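Local coordinates for lactaldehyde dehydrogenase (Methanocaldococcus jannaschii, PDB 3PQA), which oxidises lactaldehyde to lactate with NAD as the preferred cofactor, a step in the biosynthesis of coenzyme F420, at residues K57-I61 with A183-V189; T101-A105 with A148-P153; P143-S147 with V172-L176. All coordinates share one frame; numbering follows the deposited sequence. Where two conformers were deposited one is given.

Contact 1: K57-I61 with A183-V189; sequences KRYNI and ALKKYNV
Ile-61 and Ala-183 bring the two backbones together, their CA atoms 5.4 Å apart, while toward Lys-57 and Tyr-187 the CA spacing opens to 7.0 Å. Tyr-187, the first residue to leave helical geometry at the end of helix 171-186, carries much of the contact. One face of its ring receives CB of Asn-60, 3.7 Å from the centroid and 18° off the normal, a CH-pi contact offset toward the CZ and CE2 rim. The amide plane of Asn-60 is inclined 27° to the ring, with ND2 near CE2. On the opposite face lies CG of Lys-186. The phenol OH reaches water 1, which donates to the backbone O of Asn-60 and so ties the ring's far end back to helix 55-71. Lys-57 works from the other end of the tyrosine: bent at chi2 and chi3, its chain brings NZ to the backbone O of Tyr-187 at 2.8 Å, a hydrogen bond arriving 29° out of the carbonyl plane. Ile-61 fills the middle, its CD1 touching Val-189 CG2 at 3.9 Å and Leu-184 CD2 at 4.0 Å. Replacing Tyr-187 by an alanine would probably leave Asn-60 CB and Ile-61 CG1 without the ring they pack on and water 1 without its phenol partner. Asn-188, with positive phi, is the C-prime residue of a Schellman motif that turns the chain so that Val-189 faces helix 55-71. Leu-53, in the loop ahead of that helix, packs on both Ile-61 and Val-189, and on another side of helix 55-71 Tyr-59 and Arg-58 meet helix 88-111.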
ATOM      1  N   LYS B  57       8.356  23.708   1.603  1.00 14.53           N
ATOM      2  CA  LYS B  57       8.767  24.564   0.483  1.00 16.81           C
ATOM      3  C   LYS B  57       8.290  24.029  -0.878  1.00 13.86           C
ATOM      4  O   LYS B  57       7.698  24.772  -1.669  1.00 13.79           O
ATOM      5  CB  LYS B  57      10.278  24.779   0.484  1.00 23.51           C
ATOM      6  CG  LYS B  57      10.697  25.925  -0.428  1.00 26.22           C
ATOM      7  CD  LYS B  57      11.867  26.705   0.142  1.00 25.91           C
ATOM      8  CE  LYS B  57      11.441  27.673   1.233  1.00 26.68           C
ATOM      9  NZ  LYS B  57      12.513  28.691   1.422  1.00 26.52           N
ATOM     10  N   ARG B  58       8.526  22.741  -1.135  1.00 12.39           N
ATOM     11  CA  ARG B  58       8.004  22.097  -2.345  1.00 12.86           C
ATOM     12  C   ARG B  58       6.488  22.229  -2.462  1.00 11.49           C
ATOM     13  O   ARG B  58       5.969  22.578  -3.532  1.00 12.22           O
ATOM     14  CB  ARG B  58       8.433  20.628  -2.414  1.00 18.10           C
ATOM     15  CG  ARG B  58       9.859  20.424  -2.885  1.00 21.04           C
ATOM     16  CD  ARG B  58      10.279  18.980  -2.704  1.00 20.57           C
ATOM     17  NE  ARG B  58      10.667  18.689  -1.324  1.00 22.24           N
ATOM     18  CZ  ARG B  58      10.829  17.468  -0.824  1.00 22.01           C
ATOM     19  NH1 ARG B  58      11.216  17.318   0.442  1.00 22.67           N
ATOM     20  NH2 ARG B  58      10.612  16.396  -1.582  1.00 22.43           N
ATOM     21  N   TYR B  59       5.787  21.950  -1.359  1.00 11.35           N
ATOM     22  CA  TYR B  59       4.339  22.072  -1.313  1.00 12.13           C
ATOM     23  C   TYR B  59       3.932  23.502  -1.700  1.00 12.10           C
ATOM     24  O   TYR B  59       3.071  23.701  -2.570  1.00 12.80           O
ATOM     25  CB  TYR B  59       3.827  21.701   0.088  1.00 14.71           C
ATOM     26  CG  TYR B  59       2.357  21.978   0.298  1.00 16.00           C
ATOM     27  CD1 TYR B  59       1.396  21.017  -0.003  1.00 15.14           C
ATOM     28  CD2 TYR B  59       1.930  23.204   0.812  1.00 15.18           C
ATOM     29  CE1 TYR B  59       0.032  21.280   0.188  1.00 16.24           C
ATOM     30  CE2 TYR B  59       0.581  23.472   1.012  1.00 16.24           C
ATOM     31  CZ  TYR B  59      -0.359  22.508   0.698  1.00 15.39           C
ATOM     32  OH  TYR B  59      -1.693  22.792   0.882  1.00 16.47           O
ATOM     33  N   ASN B  60       4.557  24.483  -1.052  1.00 12.35           N
ATOM     34  CA  ASN B  60       4.224  25.883  -1.306  1.00 13.19           C
ATOM     35  C   ASN B  60       4.445  26.296  -2.749  1.00 12.25           C
ATOM     36  O   ASN B  60       3.595  26.981  -3.339  1.00 12.79           O
ATOM     37  CB  ASN B  60       5.002  26.810  -0.367  1.00 15.50           C
ATOM     38  CG  ASN B  60       4.473  26.767   1.055  1.00 15.61           C
ATOM     39  OD1 ASN B  60       3.327  26.372   1.287  1.00 15.78           O
ATOM     40  ND2 ASN B  60       5.310  27.172   2.020  1.00 15.79           N
ATOM     41  N   ILE B  61       5.575  25.873  -3.318  1.00 11.93           N
ATOM     42  CA  ILE B  61       5.922  26.186  -4.714  1.00 12.43           C
ATOM     43  C   ILE B  61       4.887  25.590  -5.656  1.00 11.53           C
ATOM     44  O   ILE B  61       4.379  26.266  -6.554  1.00 12.39           O
ATOM     45  CB  ILE B  61       7.324  25.673  -5.088  1.00 14.42           C
ATOM     46  CG1 ILE B  61       8.400  26.510  -4.399  1.00 14.60           C
ATOM     47  CG2 ILE B  61       7.528  25.705  -6.614  1.00 14.60           C
ATOM     48  CD1 ILE B  61       9.757  25.843  -4.390  1.00 14.70           C
ATOM     49  N   ALA B 183       7.157  31.591  -8.608  1.00 15.00           N
ATOM     50  CA  ALA B 183       7.019  30.739  -7.425  1.00 14.35           C
ATOM     51  C   ALA B 183       8.350  30.512  -6.734  1.00 14.27           C
ATOM     52  O   ALA B 183       8.432  30.550  -5.499  1.00 15.01           O
ATOM     53  CB  ALA B 183       6.404  29.414  -7.804  1.00 14.24           C
ATOM     54  N   LEU B 184       9.388  30.264  -7.527  1.00 13.83           N
ATOM     55  CA  LEU B 184      10.728  30.056  -6.989  1.00 14.36           C
ATOM     56  C   LEU B 184      11.219  31.312  -6.253  1.00 14.68           C
ATOM     57  O   LEU B 184      11.713  31.227  -5.126  1.00 14.85           O
ATOM     58  CB  LEU B 184      11.708  29.647  -8.098  1.00 15.10           C
ATOM     59  CG  LEU B 184      11.473  28.269  -8.735  1.00 15.18           C
ATOM     60  CD1 LEU B 184      12.417  28.040  -9.918  1.00 15.16           C
ATOM     61  CD2 LEU B 184      11.589  27.133  -7.702  1.00 15.17           C
ATOM     62  N   LYS B 185      11.041  32.469  -6.883  1.00 15.72           N
ATOM     63  CA  LYS B 185      11.412  33.754  -6.279  1.00 17.70           C
ATOM     64  C   LYS B 185      10.687  34.000  -4.959  1.00 17.15           C
ATOM     65  O   LYS B 185      11.304  34.413  -3.974  1.00 17.19           O
ATOM     66  CB  LYS B 185      11.123  34.896  -7.251  1.00 21.03           C
ATOM     67  CG  LYS B 185      12.148  34.997  -8.352  1.00 22.44           C
ATOM     68  CD  LYS B 185      11.842  36.131  -9.312  1.00 22.11           C
ATOM     69  CE  LYS B 185      12.982  36.292 -10.306  1.00 22.68           C
ATOM     70  NZ  LYS B 185      12.500  36.814 -11.613  1.00 22.59           N
ATOM     71  N   LYS B 186       9.381  33.744  -4.954  1.00 17.93           N
ATOM     72  CA  LYS B 186       8.541  33.929  -3.774  1.00 19.69           C
ATOM     73  C   LYS B 186       9.065  33.149  -2.561  1.00 19.72           C
ATOM     74  O   LYS B 186       9.029  33.652  -1.439  1.00 19.72           O
ATOM     75  CB  LYS B 186       7.102  33.531  -4.096  1.00 22.94           C
ATOM     76  CG  LYS B 186       6.090  33.731  -2.981  1.00 23.74           C
ATOM     77  CD  LYS B 186       4.676  33.463  -3.491  1.00 23.95           C
ATOM     78  CE  LYS B 186       3.637  33.577  -2.379  1.00 24.00           C
ATOM     79  NZ  LYS B 186       3.515  34.979  -1.901  1.00 24.34           N
ATOM     80  N   TYR B 187       9.573  31.939  -2.799  1.00 20.39           N
ATOM     81  CA  TYR B 187      10.003  31.050  -1.713  1.00 21.60           C
ATOM     82  C   TYR B 187      11.526  30.905  -1.607  1.00 19.70           C
ATOM     83  O   TYR B 187      12.026  29.957  -1.001  1.00 19.45           O
ATOM     84  CB  TYR B 187       9.263  29.703  -1.802  1.00 27.11           C
ATOM     85  CG  TYR B 187       7.768  29.871  -1.610  1.00 30.51           C
ATOM     86  CD1 TYR B 187       6.891  29.840  -2.696  1.00 27.88           C
ATOM     87  CD2 TYR B 187       7.235  30.107  -0.342  1.00 27.88           C
ATOM     88  CE1 TYR B 187       5.520  30.023  -2.514  1.00 30.81           C
ATOM     89  CE2 TYR B 187       5.873  30.294  -0.150  1.00 30.79           C
ATOM     90  CZ  TYR B 187       5.018  30.247  -1.237  1.00 28.20           C
ATOM     91  OH  TYR B 187       3.669  30.428  -1.037  1.00 30.94           O
ATOM     92  N   ASN B 188      12.233  31.868  -2.208  1.00 20.03           N
ATOM     93  CA  ASN B 188      13.695  32.015  -2.122  0.50 20.59           C
ATOM     94  C   ASN B 188      14.521  30.820  -2.603  1.00 18.58           C
ATOM     95  O   ASN B 188      15.532  30.452  -1.999  1.00 18.57           O
ATOM     96  CB  ASN B 188      14.107  32.463  -0.718  0.50 24.84           C
ATOM     97  CG  ASN B 188      13.403  33.726  -0.301  0.50 24.86           C
ATOM     98  OD1 ASN B 188      13.303  34.676  -1.081  0.50 25.35           O
ATOM     99  ND2 ASN B 188      12.891  33.744   0.921  0.50 25.40           N
ATOM    100  N   VAL B 189      14.090  30.239  -3.719  1.00 17.36           N
ATOM    101  CA  VAL B 189      14.810  29.151  -4.335  1.00 16.94           C
ATOM    102  C   VAL B 189      15.467  29.689  -5.602  1.00 17.55           C
ATOM    103  O   VAL B 189      14.827  30.437  -6.350  1.00 17.48           O
ATOM    104  CB  VAL B 189      13.856  27.968  -4.661  1.00 16.59           C
ATOM    105  CG1 VAL B 189      14.594  26.833  -5.366  1.00 16.93           C
ATOM    106  CG2 VAL B 189      13.181  27.481  -3.378  1.00 16.88           C
TER
HETATM  107  O   HOH W   1       1.702  28.580  -1.953  1.00 25.12           O

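Contact 2: T101-A105 with A148-P153; sequences TFKLA and AHKIAP
Phe-102 lays its ring alongside helix 145-156, CE2 meeting Ala-148 CB at 3.4 Å and CD1 meeting Ala-152 CB at 3.6 Å. Ile-151 CG2 comes up at the ring edge, near its plane. One turn on, Ala-105 and Ala-152 touch methyl to methyl, CB to CB 3.6 Å. Thr-101 splits its branches: CG2 sits over the centre of the His-149 ring, 4.0 Å from the centroid and 10° off the normal, because chi1 of -62° swings this methyl anti to the backbone N. Its OG1 lies over the same imidazole but finds its polar partners elsewhere, in Asn-145 OD1 and the backbone O of Arg-97, while His-149 NE2 makes a weak hydrogen bond to Asp-430. Further out, Leu-62, Ile-65 and Ile-69 of helix 55-71 pack on Phe-102, and Val-447 presses on Thr-101 and Ala-105. The short segments run 8.8 Å apart at a crossing angle of -25°, roughly parallel, with alanine methyls at the interface. Helix 88-111 is thereby joined to helix 145-156, the beta-alpha-beta crossover between parallel strands 122-138 and 160-165 in this aldehyde dehydrogenase fold; the His-149 side chain is about 8 Å from that of Glu-241, a probable active-site residue.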
ATOM      1  N   THR B 101      -3.107  19.018 -11.692  1.00 10.84           N
ATOM      2  CA  THR B 101      -1.854  18.267 -11.681  1.00 10.63           C
ATOM      3  C   THR B 101      -0.849  18.867 -10.698  1.00  9.74           C
ATOM      4  O   THR B 101      -0.204  18.138  -9.942  1.00  9.52           O
ATOM      5  CB  THR B 101      -1.285  18.200 -13.117  1.00 11.37           C
ATOM      6  OG1 THR B 101      -2.232  17.493 -13.921  1.00 12.29           O
ATOM      7  CG2 THR B 101       0.056  17.480 -13.168  1.00 12.19           C
ATOM      8  N   PHE B 102      -0.703  20.195 -10.720  1.00 10.20           N
ATOM      9  CA  PHE B 102       0.179  20.841  -9.749  1.00 10.95           C
ATOM     10  C   PHE B 102      -0.319  20.655  -8.317  1.00 10.57           C
ATOM     11  O   PHE B 102       0.479  20.393  -7.419  1.00 11.18           O
ATOM     12  CB  PHE B 102       0.448  22.311 -10.121  1.00 13.15           C
ATOM     13  CG  PHE B 102       1.539  22.467 -11.149  1.00 13.79           C
ATOM     14  CD1 PHE B 102       2.881  22.348 -10.780  1.00 13.32           C
ATOM     15  CD2 PHE B 102       1.227  22.705 -12.495  1.00 13.37           C
ATOM     16  CE1 PHE B 102       3.907  22.477 -11.740  1.00 13.81           C
ATOM     17  CE2 PHE B 102       2.240  22.829 -13.449  1.00 13.86           C
ATOM     18  CZ  PHE B 102       3.575  22.714 -13.070  1.00 13.39           C
ATOM     19  N   LYS B 103      -1.633  20.761  -8.107  1.00 11.06           N
ATOM     20  CA  LYS B 103      -2.185  20.559  -6.756  1.00 12.21           C
ATOM     21  C   LYS B 103      -2.021  19.139  -6.216  1.00 11.22           C
ATOM     22  O   LYS B 103      -1.757  18.950  -5.030  1.00 11.35           O
ATOM     23  CB  LYS B 103      -3.645  20.974  -6.690  1.00 16.75           C
ATOM     24  CG  LYS B 103      -3.833  22.450  -6.895  1.00 18.30           C
ATOM     25  CD  LYS B 103      -5.258  22.863  -6.660  1.00 18.38           C
ATOM     26  CE  LYS B 103      -5.303  24.378  -6.506  1.00 18.92           C
ATOM     27  NZ  LYS B 103      -6.661  24.835  -6.086  1.00 19.24           N
ATOM     28  N   LEU B 104      -2.165  18.154  -7.093  1.00 10.22           N
ATOM     29  CA  LEU B 104      -1.999  16.761  -6.711  1.00 10.39           C
ATOM     30  C   LEU B 104      -0.553  16.461  -6.347  1.00 10.11           C
ATOM     31  O   LEU B 104      -0.278  15.709  -5.404  1.00 10.99           O
ATOM     32  CB  LEU B 104      -2.486  15.820  -7.817  1.00 12.96           C
ATOM     33  CG  LEU B 104      -2.774  14.387  -7.363  1.00 13.81           C
ATOM     34  CD1 LEU B 104      -3.784  14.357  -6.227  1.00 13.26           C
ATOM     35  CD2 LEU B 104      -3.274  13.547  -8.537  1.00 13.22           C
ATOM     36  N   ALA B 105       0.387  17.051  -7.089  1.00 10.05           N
ATOM     37  CA  ALA B 105       1.787  16.904  -6.721  1.00  9.66           C
ATOM     38  C   ALA B 105       2.066  17.481  -5.329  1.00  9.56           C
ATOM     39  O   ALA B 105       2.796  16.869  -4.541  1.00  9.90           O
ATOM     40  CB  ALA B 105       2.667  17.572  -7.749  1.00  9.83           C
ATOM     41  N   ALA B 148       3.012  19.871 -17.119  1.00 10.56           N
ATOM     42  CA  ALA B 148       2.677  19.788 -15.700  1.00  9.81           C
ATOM     43  C   ALA B 148       2.900  18.355 -15.181  1.00  9.05           C
ATOM     44  O   ALA B 148       3.372  18.152 -14.062  1.00  9.28           O
ATOM     45  CB  ALA B 148       1.235  20.257 -15.437  1.00 11.22           C
ATOM     46  N   HIS B 149       2.576  17.375 -16.012  1.00  8.92           N
ATOM     47  CA  HIS B 149       2.741  15.961 -15.632  1.00  9.22           C
ATOM     48  C   HIS B 149       4.191  15.524 -15.494  1.00  9.35           C
ATOM     49  O   HIS B 149       4.449  14.442 -14.965  1.00  9.46           O
ATOM     50  CB  HIS B 149       1.988  15.043 -16.596  1.00 12.03           C
ATOM     51  CG  HIS B 149       0.572  14.799 -16.189  1.00 12.70           C
ATOM     52  ND1 HIS B 149       0.243  14.064 -15.073  1.00 12.52           N
ATOM     53  CD2 HIS B 149      -0.597  15.205 -16.736  1.00 12.50           C
ATOM     54  CE1 HIS B 149      -1.073  14.016 -14.959  1.00 12.73           C
ATOM     55  NE2 HIS B 149      -1.607  14.695 -15.957  1.00 12.79           N
ATOM     56  N   LYS B 150       5.137  16.344 -15.969  1.00 10.02           N
ATOM     57  CA  LYS B 150       6.555  16.071 -15.748  1.00 11.68           C
ATOM     58  C   LYS B 150       7.175  17.004 -14.705  1.00  9.90           C
ATOM     59  O   LYS B 150       7.918  16.555 -13.826  1.00 10.78           O
ATOM     60  CB  LYS B 150       7.346  16.171 -17.054  1.00 16.11           C
ATOM     61  CG  LYS B 150       6.874  15.209 -18.146  1.00 17.46           C
ATOM     62  CD  LYS B 150       7.815  15.214 -19.347  1.00 17.65           C
ATOM     63  CE  LYS B 150       7.172  14.501 -20.560  1.00 17.92           C
ATOM     64  NZ  LYS B 150       6.911  13.051 -20.285  1.00 18.08           N
ATOM     65  N   ILE B 151       6.904  18.305 -14.837  1.00  8.99           N
ATOM     66  CA  ILE B 151       7.403  19.314 -13.897  1.00 10.09           C
ATOM     67  C   ILE B 151       6.911  19.117 -12.462  1.00  8.55           C
ATOM     68  O   ILE B 151       7.722  19.146 -11.527  1.00  8.92           O
ATOM     69  CB  ILE B 151       7.079  20.756 -14.379  1.00 13.06           C
ATOM     70  CG1 ILE B 151       7.743  21.007 -15.739  1.00 13.47           C
ATOM     71  CG2 ILE B 151       7.545  21.811 -13.347  1.00 13.51           C
ATOM     72  CD1 ILE B 151       7.254  22.279 -16.428  1.00 14.14           C
ATOM     73  N   ALA B 152       5.598  18.952 -12.291  1.00  8.63           N
ATOM     74  CA  ALA B 152       5.032  18.841 -10.946  1.00  8.46           C
ATOM     75  C   ALA B 152       5.640  17.657 -10.143  1.00  8.03           C
ATOM     76  O   ALA B 152       6.162  17.867  -9.028  1.00  8.56           O
ATOM     77  CB  ALA B 152       3.508  18.768 -11.001  1.00  9.12           C
ATOM     78  N   PRO B 153       5.625  16.427 -10.708  1.00  8.74           N
ATOM     79  CA  PRO B 153       6.309  15.335  -9.976  1.00  8.48           C
ATOM     80  C   PRO B 153       7.823  15.519  -9.792  1.00  8.80           C
ATOM     81  O   PRO B 153       8.363  15.097  -8.767  1.00  9.54           O
ATOM     82  CB  PRO B 153       6.008  14.081 -10.802  1.00  9.84           C
ATOM     83  CG  PRO B 153       5.586  14.570 -12.143  1.00 12.37           C
ATOM     84  CD  PRO B 153       5.034  15.959 -11.982  1.00  9.93           C
TER

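Contact 3: P143-S147 with V172-L176; sequences PLNLS and VCIEL
Val-172 drives its CG1 methyl against the Pro-143 ring, meeting CG at 3.6 Å, the two side chains crossing at about a right angle. That methyl stands between the backbone N and the carbonyl carbon (chi1 82°), the placing that turns it onto the proline; CB of Leu-144 lies against both methyls of Val-172. Leu-144 extends obliquely across Leu-176, its CD1 reaching Leu-176 CD2 at 4.1 Å. The same CD2 methyl also touches Ser-147 CB at 4.0 Å, and thus sits against two residues of the other segment. SG of Cys-173 lies 3.5 Å from the backbone O of Pro-143 and 3.6 Å from Ser-147 OG. Those two oxygens are already joined: Ser-147 OG donates to Pro-143 O at 2.6 Å, in the carbonyl plane with a C=O...donor angle of 160°, and OG has a further, weak bond to Thr-138. Backbone N atoms of Leu-144 and Asn-145 are held by Glu-94 of helix 88-111, while Leu-80 of helix 73-84 packs on Pro-143 and Val-172. Across the interface itself the chemistry is therefore chiefly apolar and dispersive; the polar bonds run within 143-147 or out to its neighbours, while methyls and sulfur make the join to helix 171-186.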
ATOM      1  N   PRO B 143       0.592  20.923 -24.415  1.00 13.89           N
ATOM      2  CA  PRO B 143       1.872  21.436 -23.924  1.00 13.86           C
ATOM      3  C   PRO B 143       1.826  21.950 -22.488  1.00 13.76           C
ATOM      4  O   PRO B 143       2.862  21.987 -21.818  1.00 14.55           O
ATOM      5  CB  PRO B 143       2.187  22.572 -24.912  1.00 14.52           C
ATOM      6  CG  PRO B 143       0.839  23.047 -25.366  1.00 14.04           C
ATOM      7  CD  PRO B 143      -0.008  21.814 -25.435  1.00 14.58           C
ATOM      8  N   LEU B 144       0.655  22.353 -22.009  1.00 13.34           N
ATOM      9  CA  LEU B 144       0.576  22.849 -20.646  1.00 13.64           C
ATOM     10  C   LEU B 144       0.412  21.680 -19.672  1.00 13.45           C
ATOM     11  O   LEU B 144       1.238  21.498 -18.780  1.00 12.42           O
ATOM     12  CB  LEU B 144      -0.533  23.888 -20.474  1.00 15.03           C
ATOM     13  CG  LEU B 144      -0.762  24.446 -19.063  1.00 15.46           C
ATOM     14  CD1 LEU B 144       0.491  25.119 -18.522  1.00 15.20           C
ATOM     15  CD2 LEU B 144      -1.950  25.412 -19.044  1.00 15.13           C
ATOM     16  N   ASN B 145      -0.636  20.883 -19.843  1.00 13.69           N
ATOM     17  CA  ASN B 145      -0.835  19.765 -18.901  1.00 14.20           C
ATOM     18  C   ASN B 145       0.225  18.660 -18.999  1.00 12.55           C
ATOM     19  O   ASN B 145       0.601  18.082 -17.981  1.00 12.07           O
ATOM     20  CB  ASN B 145      -2.262  19.187 -18.946  1.00 15.86           C
ATOM     21  CG  ASN B 145      -2.596  18.338 -17.705  1.00 15.95           C
ATOM     22  OD1 ASN B 145      -2.215  18.677 -16.573  1.00 15.95           O
ATOM     23  ND2 ASN B 145      -3.304  17.243 -17.914  1.00 15.99           N
ATOM     24  N   LEU B 146       0.718  18.363 -20.201  1.00 12.42           N
ATOM     25  CA  LEU B 146       1.745  17.330 -20.308  1.00 13.56           C
ATOM     26  C   LEU B 146       3.105  17.810 -19.783  1.00 13.06           C
ATOM     27  O   LEU B 146       3.909  16.993 -19.348  1.00 13.80           O
ATOM     28  CB  LEU B 146       1.842  16.730 -21.712  1.00 15.98           C
ATOM     29  CG  LEU B 146       0.620  15.909 -22.145  1.00 16.00           C
ATOM     30  CD1 LEU B 146       0.792  15.360 -23.562  1.00 16.35           C
ATOM     31  CD2 LEU B 146       0.320  14.764 -21.172  1.00 16.30           C
ATOM     32  N   SER B 147       3.350  19.124 -19.829  1.00 12.39           N
ATOM     33  CA  SER B 147       4.472  19.721 -19.078  1.00 11.98           C
ATOM     34  C   SER B 147       4.245  19.597 -17.567  1.00 11.55           C
ATOM     35  O   SER B 147       5.168  19.231 -16.827  1.00 11.92           O
ATOM     36  CB  SER B 147       4.707  21.181 -19.483  1.00 12.75           C
ATOM     37  OG  SER B 147       5.188  21.257 -20.827  1.00 13.71           O
ATOM     38  N   VAL B 172       2.863  28.585 -24.497  1.00 14.25           N
ATOM     39  CA  VAL B 172       2.271  28.329 -23.198  1.00 14.55           C
ATOM     40  C   VAL B 172       3.347  27.851 -22.216  1.00 13.37           C
ATOM     41  O   VAL B 172       3.240  28.120 -21.027  1.00 13.75           O
ATOM     42  CB  VAL B 172       1.061  27.372 -23.249  1.00 16.79           C
ATOM     43  CG1 VAL B 172       1.500  25.910 -23.287  1.00 18.50           C
ATOM     44  CG2 VAL B 172       0.130  27.642 -22.074  1.00 18.50           C
ATOM     45  N   CYS B 173       4.375  27.164 -22.730  1.00 12.80           N
ATOM     46  CA  CYS B 173       5.491  26.666 -21.906  1.00 12.97           C
ATOM     47  C   CYS B 173       6.389  27.791 -21.433  1.00 13.12           C
ATOM     48  O   CYS B 173       6.920  27.740 -20.314  1.00 13.57           O
ATOM     49  CB  CYS B 173       6.309  25.635 -22.678  1.00 13.74           C
ATOM     50  SG  CYS B 173       5.331  24.159 -23.017  1.00 16.05           S
ATOM     51  N   ILE B 174       6.548  28.807 -22.281  1.00 13.02           N
ATOM     52  CA  ILE B 174       7.266  30.026 -21.891  1.00 13.91           C
ATOM     53  C   ILE B 174       6.492  30.728 -20.772  1.00 12.23           C
ATOM     54  O   ILE B 174       7.087  31.189 -19.797  1.00 12.62           O
ATOM     55  CB  ILE B 174       7.524  30.966 -23.112  1.00 16.72           C
ATOM     56  CG1 ILE B 174       8.579  30.340 -24.032  1.00 17.21           C
ATOM     57  CG2 ILE B 174       7.978  32.341 -22.652  1.00 17.21           C
ATOM     58  CD1 ILE B 174       8.580  30.913 -25.467  1.00 17.33           C
ATOM     59  N   GLU B 175       5.165  30.758 -20.895  1.00 12.17           N
ATOM     60  CA  GLU B 175       4.321  31.324 -19.847  1.00 13.35           C
ATOM     61  C   GLU B 175       4.398  30.540 -18.540  1.00 12.70           C
ATOM     62  O   GLU B 175       4.451  31.135 -17.461  1.00 12.11           O
ATOM     63  CB  GLU B 175       2.875  31.467 -20.306  1.00 17.08           C
ATOM     64  CG  GLU B 175       2.647  32.611 -21.333  1.00 18.85           C
ATOM     65  CD  GLU B 175       3.372  33.899 -20.968  1.00 17.97           C
ATOM     66  OE1 GLU B 175       3.083  34.493 -19.903  1.00 19.00           O
ATOM     67  OE2 GLU B 175       4.261  34.310 -21.745  1.00 18.98           O
ATOM     68  N   LEU B 176       4.403  29.210 -18.646  1.00 12.49           N
ATOM     69  CA  LEU B 176       4.516  28.365 -17.449  1.00 12.16           C
ATOM     70  C   LEU B 176       5.868  28.577 -16.767  1.00 11.92           C
ATOM     71  O   LEU B 176       5.944  28.596 -15.536  1.00 12.45           O
ATOM     72  CB  LEU B 176       4.291  26.887 -17.790  1.00 13.48           C
ATOM     73  CG  LEU B 176       4.423  25.875 -16.639  1.00 13.36           C
ATOM     74  CD1 LEU B 176       3.378  26.138 -15.551  1.00 13.58           C
ATOM     75  CD2 LEU B 176       4.304  24.452 -17.175  1.00 13.60           C
TER

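Overall arrangement
Helix 145-156 serves both contact 2 and contact 3, whose centres are 12 Å apart and which meet directly. Leu-176 makes the join with both of its methyls: CD2 packs on Ile-151 CD1 at 3.7 Å, and CD1 lies 4.1 Å from Phe-102 CE2. Contact 1 stands farther out, its centre 15 Å from that of contact 2 and 19 Å from that of contact 3, sharing helix 171-186 with the latter. Contact 1 lies well away from the probable catalytic residues. Contacts 2 and 3 lie closer: side chains of His-149 and Pro-143 are about 10 and 12 Å from that of Cys-275, the probable catalytic cysteine.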